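Local atomic coordinates of beta-xylanase (Caldicellulosiruptor kristjanssonii, PDB entry 7NWN), a protein that probably binds plant cell-wall carbohydrate through a calcium-containing family 9 binding module belonging to a multimodular, heat-stable xylanase-glucuronoyl esterase. Residues A[154-166]-A[195-207]. Sequence-based numbering, arbitrary orientation.
With EDO (1,2-ethanediol), chain J.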
loop_
_atom_site.group_PDB
_atom_site.type_symbol
_atom_site.label_atom_id
_atom_site.label_comp_id
_atom_site.label_asym_id
_atom_site.label_seq_id
_atom_site.Cartn_x
_atom_site.Cartn_y
_atom_site.Cartn_z
ATOM N N LYS A 154 7.744 -15.544 0.487
ATOM C CA LYS A 154 9.194 -15.638 0.451
ATOM C C LYS A 154 9.734 -14.954 1.709
ATOM O O LYS A 154 9.260 -13.879 2.068
ATOM C CB LYS A 154 9.690 -14.967 -0.835
ATOM C CG LYS A 154 11.002 -14.196 -0.706
ATOM C CD LYS A 154 11.507 -13.548 -1.984
ATOM C CE LYS A 154 11.630 -14.538 -3.127
ATOM N NZ LYS A 154 12.740 -14.190 -4.045
ATOM N N LYS A 155 10.717 -15.576 2.376
ATOM C CA LYS A 155 11.350 -14.988 3.550
ATOM C C LYS A 155 12.134 -13.752 3.131
ATOM O O LYS A 155 13.059 -13.849 2.342
ATOM C CB LYS A 155 12.348 -15.959 4.190
ATOM C CG LYS A 155 11.807 -16.719 5.395
ATOM C CD LYS A 155 10.776 -17.784 5.040
ATOM C CE LYS A 155 10.418 -18.716 6.183
ATOM N NZ LYS A 155 9.486 -19.787 5.741
ATOM N N PRO A 156 11.776 -12.528 3.567
ATOM C CA PRO A 156 12.571 -11.378 3.144
ATOM C C PRO A 156 13.816 -11.263 4.009
ATOM O O PRO A 156 13.822 -11.673 5.161
ATOM C CB PRO A 156 11.584 -10.222 3.373
ATOM C CG PRO A 156 10.742 -10.686 4.551
ATOM C CD PRO A 156 10.558 -12.183 4.343
ATOM N N ILE A 157 14.861 -10.673 3.438
ATOM C CA ILE A 157 16.118 -10.447 4.107
ATOM C C ILE A 157 16.568 -9.077 3.638
ATOM O O ILE A 157 16.004 -8.559 2.673
ATOM C CB ILE A 157 17.113 -11.553 3.702
ATOM C CG1 ILE A 157 17.309 -11.639 2.182
ATOM C CG2 ILE A 157 16.655 -12.869 4.311
ATOM C CD1 ILE A 157 18.644 -12.265 1.731
ATOM N N ASN A 158 17.573 -8.504 4.306
ATOM C CA ASN A 158 18.130 -7.233 3.867
ATOM C C ASN A 158 18.607 -7.365 2.431
ATOM O O ASN A 158 19.274 -8.340 2.128
ATOM C CB ASN A 158 19.344 -6.847 4.697
ATOM C CG ASN A 158 18.973 -6.428 6.104
ATOM O OD1 ASN A 158 18.022 -5.669 6.308
ATOM N ND2 ASN A 158 19.762 -6.881 7.070
ATOM N N GLY A 159 18.239 -6.403 1.583
ATOM C CA GLY A 159 18.619 -6.395 0.185
ATOM C C GLY A 159 17.574 -7.022 -0.742
ATOM O O GLY A 159 17.649 -6.788 -1.935
ATOM N N THR A 160 16.597 -7.781 -0.216
ATOM C CA THR A 160 15.447 -8.192 -1.014
ATOM C C THR A 160 14.880 -7.023 -1.818
ATOM O O THR A 160 14.778 -5.895 -1.308
ATOM C CB THR A 160 14.322 -8.794 -0.177
ATOM O OG1 THR A 160 14.915 -9.930 0.440
ATOM C CG2 THR A 160 13.112 -9.236 -0.990
ATOM N N ILE A 161 14.568 -7.288 -3.104
ATOM C CA ILE A 161 13.889 -6.292 -3.928
ATOM C C ILE A 161 12.564 -6.890 -4.360
ATOM O O ILE A 161 12.528 -8.052 -4.786
ATOM C CB ILE A 161 14.716 -5.779 -5.124
ATOM C CG1 ILE A 161 16.012 -5.121 -4.654
ATOM C CG2 ILE A 161 13.917 -4.808 -5.990
ATOM C CD1 ILE A 161 16.972 -4.790 -5.770
ATOM N N MET A 162 11.492 -6.078 -4.214
ATOM C CA MET A 162 10.191 -6.453 -4.758
ATOM C C MET A 162 9.674 -5.343 -5.681
ATOM O O MET A 162 10.092 -4.191 -5.581
ATOM C CB MET A 162 9.180 -6.761 -3.651
ATOM C CG MET A 162 9.591 -7.969 -2.838
ATOM S SD MET A 162 8.529 -8.352 -1.406
ATOM C CE MET A 162 8.922 -6.986 -0.333
ATOM N N GLY A 163 8.809 -5.725 -6.629
ATOM C CA GLY A 163 8.052 -4.703 -7.330
ATOM C C GLY A 163 6.870 -4.266 -6.450
ATOM O O GLY A 163 6.263 -5.091 -5.760
ATOM N N PHE A 164 6.552 -2.974 -6.511
ATOM C CA PHE A 164 5.487 -2.427 -5.687
ATOM C C PHE A 164 4.822 -1.294 -6.462
ATOM O O PHE A 164 5.519 -0.486 -7.070
ATOM C CB PHE A 164 6.124 -1.920 -4.382
ATOM C CG PHE A 164 5.198 -1.182 -3.456
ATOM C CD1 PHE A 164 4.367 -1.892 -2.597
ATOM C CD2 PHE A 164 5.141 0.196 -3.473
ATOM C CE1 PHE A 164 3.488 -1.207 -1.774
ATOM C CE2 PHE A 164 4.227 0.870 -2.667
ATOM C CZ PHE A 164 3.437 0.164 -1.807
ATOM N N GLU A 165 3.501 -1.144 -6.293
ATOM C CA GLU A 165 2.794 0.071 -6.690
ATOM C C GLU A 165 1.766 0.423 -5.594
ATOM O O GLU A 165 1.312 -0.461 -4.874
ATOM C CB GLU A 165 2.162 -0.115 -8.093
ATOM C CG GLU A 165 1.258 1.027 -8.606
ATOM C CD GLU A 165 1.869 2.413 -8.766
ATOM O OE1 GLU A 165 2.713 2.845 -7.918
ATOM O OE2 GLU A 165 1.507 3.106 -9.749
ATOM N N PHE A 166 1.436 1.719 -5.510
ATOM C CA PHE A 166 0.423 2.309 -4.652
ATOM C C PHE A 166 -0.483 3.203 -5.522
ATOM O O PHE A 166 0.005 4.018 -6.300
ATOM C CB PHE A 166 1.100 3.115 -3.535
ATOM C CG PHE A 166 0.126 3.749 -2.575
ATOM C CD1 PHE A 166 -0.509 3.003 -1.585
ATOM C CD2 PHE A 166 -0.207 5.095 -2.722
ATOM C CE1 PHE A 166 -1.440 3.605 -0.750
ATOM C CE2 PHE A 166 -1.143 5.686 -1.887
ATOM C CZ PHE A 166 -1.756 4.931 -0.908
ATOM N N SER A 195 5.401 -5.247 -14.677
ATOM C CA SER A 195 6.646 -4.597 -15.064
ATOM C C SER A 195 6.527 -3.093 -14.932
ATOM O O SER A 195 7.523 -2.381 -14.981
ATOM C CB SER A 195 7.067 -5.008 -16.480
ATOM O OG SER A 195 6.342 -4.323 -17.498
ATOM N N LEU A 196 5.302 -2.596 -14.759
ATOM C CA LEU A 196 5.113 -1.164 -14.583
ATOM C C LEU A 196 5.290 -0.745 -13.116
ATOM O O LEU A 196 5.286 0.467 -12.826
ATOM C CB LEU A 196 3.696 -0.806 -15.064
ATOM C CG LEU A 196 3.420 -0.943 -16.560
ATOM C CD1 LEU A 196 1.986 -0.539 -16.898
ATOM C CD2 LEU A 196 4.404 -0.117 -17.369
ATOM N N PHE A 197 5.371 -1.725 -12.179
ATOM C CA PHE A 197 5.498 -1.395 -10.754
ATOM C C PHE A 197 6.843 -0.710 -10.543
ATOM O O PHE A 197 7.752 -0.945 -11.328
ATOM C CB PHE A 197 5.531 -2.656 -9.890
ATOM C CG PHE A 197 4.274 -3.473 -9.920
ATOM C CD1 PHE A 197 3.153 -3.015 -10.605
ATOM C CD2 PHE A 197 4.197 -4.669 -9.238
ATOM C CE1 PHE A 197 1.989 -3.764 -10.634
ATOM C CE2 PHE A 197 3.023 -5.406 -9.247
ATOM C CZ PHE A 197 1.929 -4.960 -9.965
ATOM N N GLY A 198 6.982 0.106 -9.494
ATOM C CA GLY A 198 8.286 0.542 -9.017
ATOM C C GLY A 198 8.956 -0.563 -8.195
ATOM O O GLY A 198 8.532 -1.728 -8.236
ATOM N N GLU A 199 9.989 -0.152 -7.442
ATOM C CA GLU A 199 10.772 -1.076 -6.632
ATOM C C GLU A 199 10.789 -0.629 -5.174
ATOM O O GLU A 199 10.920 0.563 -4.872
ATOM C CB GLU A 199 12.239 -1.014 -7.063
ATOM C CG GLU A 199 12.424 -1.551 -8.458
ATOM C CD GLU A 199 13.863 -1.612 -8.954
ATOM O OE1 GLU A 199 14.806 -1.196 -8.209
ATOM O OE2 GLU A 199 14.031 -2.110 -10.069
ATOM N N ILE A 200 10.735 -1.633 -4.293
ATOM C CA ILE A 200 11.092 -1.429 -2.910
ATOM C C ILE A 200 12.281 -2.345 -2.619
ATOM O O ILE A 200 12.306 -3.502 -3.035
ATOM C CB ILE A 200 9.882 -1.732 -1.983
ATOM C CG1 ILE A 200 9.347 -3.161 -2.142
ATOM C CG2 ILE A 200 8.809 -0.675 -2.226
ATOM C CD1 ILE A 200 8.214 -3.562 -1.174
ATOM N N LYS A 201 13.218 -1.815 -1.838
ATOM C CA LYS A 201 14.335 -2.625 -1.368
ATOM C C LYS A 201 14.336 -2.581 0.161
ATOM O O LYS A 201 14.289 -1.482 0.742
ATOM C CB LYS A 201 15.644 -2.088 -1.966
ATOM C CG LYS A 201 16.914 -2.844 -1.548
ATOM C CD LYS A 201 18.082 -2.526 -2.455
ATOM C CE LYS A 201 19.289 -3.412 -2.270
ATOM N NZ LYS A 201 20.471 -2.532 -2.372
ATOM N N LEU A 202 14.319 -3.775 0.760
ATOM C CA LEU A 202 14.244 -3.989 2.207
ATOM C C LEU A 202 15.641 -3.838 2.798
ATOM O O LEU A 202 16.590 -4.447 2.280
ATOM C CB LEU A 202 13.722 -5.403 2.464
ATOM C CG LEU A 202 12.419 -5.732 1.743
ATOM C CD1 LEU A 202 11.793 -7.004 2.289
ATOM C CD2 LEU A 202 11.472 -4.559 1.810
ATOM N N LYS A 203 15.749 -2.992 3.831
ATOM C CA LYS A 203 16.985 -2.834 4.603
ATOM C C LYS A 203 16.694 -2.763 6.122
ATOM O O LYS A 203 15.531 -2.718 6.570
ATOM C CB LYS A 203 17.627 -1.531 4.126
ATOM C CG LYS A 203 16.877 -0.256 4.520
ATOM C CD LYS A 203 17.675 0.988 4.197
ATOM C CE LYS A 203 17.163 2.287 4.775
ATOM N NZ LYS A 203 16.860 2.141 6.214
ATOM N N GLY A 204 17.776 -2.813 6.923
ATOM C CA GLY A 204 17.812 -2.343 8.306
ATOM C C GLY A 204 17.561 -3.441 9.338
ATOM O O GLY A 204 17.340 -3.145 10.506
ATOM N N ARG A 205 17.485 -4.709 8.915
ATOM C CA ARG A 205 17.248 -5.730 9.918
ATOM C C ARG A 205 18.588 -6.066 10.573
ATOM O O ARG A 205 19.537 -6.366 9.860
ATOM C CB ARG A 205 16.737 -7.019 9.280
ATOM C CG ARG A 205 16.271 -8.012 10.327
ATOM C CD ARG A 205 15.993 -9.298 9.612
ATOM N NE ARG A 205 15.356 -10.205 10.522
ATOM C CZ ARG A 205 16.012 -11.082 11.271
ATOM N NH1 ARG A 205 17.334 -11.158 11.196
ATOM N NH2 ARG A 205 15.341 -11.877 12.086
ATOM N N SER A 206 18.656 -6.058 11.908
ATOM C CA SER A 206 19.873 -6.473 12.592
ATOM C C SER A 206 20.177 -7.939 12.317
ATOM O O SER A 206 19.267 -8.769 12.227
ATOM C CB SER A 206 19.772 -6.305 14.048
ATOM O OG SER A 206 20.770 -7.111 14.635
ATOM N N ASP A 207 21.471 -8.262 12.256
ATOM C CA ASP A 207 21.865 -9.650 12.063
ATOM C C ASP A 207 21.824 -10.410 13.388
ATOM O O ASP A 207 21.363 -11.548 13.441
ATOM C CB ASP A 207 23.153 -9.747 11.244
ATOM C CG ASP A 207 22.861 -9.562 9.767
ATOM O OD1 ASP A 207 22.070 -10.364 9.231
ATOM O OD2 ASP A 207 23.389 -8.599 9.178
HETATM C C1 EDO J . 7.558 -16.538 7.061
HETATM O O1 EDO J . 8.742 -15.813 6.764
HETATM C C2 EDO J . 6.699 -16.747 5.874
HETATM O O2 EDO J . 7.068 -17.889 5.113
HETATM O O HOH W 1 22.177 -8.369 6.406
#
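Ile200 and Leu202 pack against Met162 and Phe164 on the buried face of an antiparallel strand pair, 161-166 with 198-202, and Leu202 also against Pro156 of the preceding loop. Ile200 divides its branches: CG2 lies 3.7 Å from Phe164 CB, while CD1 meets Met162 CE. That methyl is brought over by the bend at the end of the methionine chain (chi3 -70°) and also touches Leu202 CD1, which presses tightly on Pro156 CB at 3.4 Å. Leu63 and Trp65 of strand 58-66 adjoin this apolar layer. The opposite face is looser and partly open to solvent: Lys201 CG lies 4.0 Å from Ile161 CG1, the two side chains crossing at a slant, and Glu199 turns to Arg22 in a salt bridge. Beyond the strands, Asn158, in the type II beta turn 157-160, accepts at OD1 from Arg205 N (2.8 Å) on a lone pair and donates from ND2 to Arg205 O (2.8 Å) in the amide plane. With an alanine here both bonds go, and Arg205 N and O would probably be left without these partners. Met162 and Ile200 form a hydrogen-bonded antiparallel pair, joining strand 198-202 to strand 161-171 in the beta-sandwich fold of family 9 carbohydrate-binding modules.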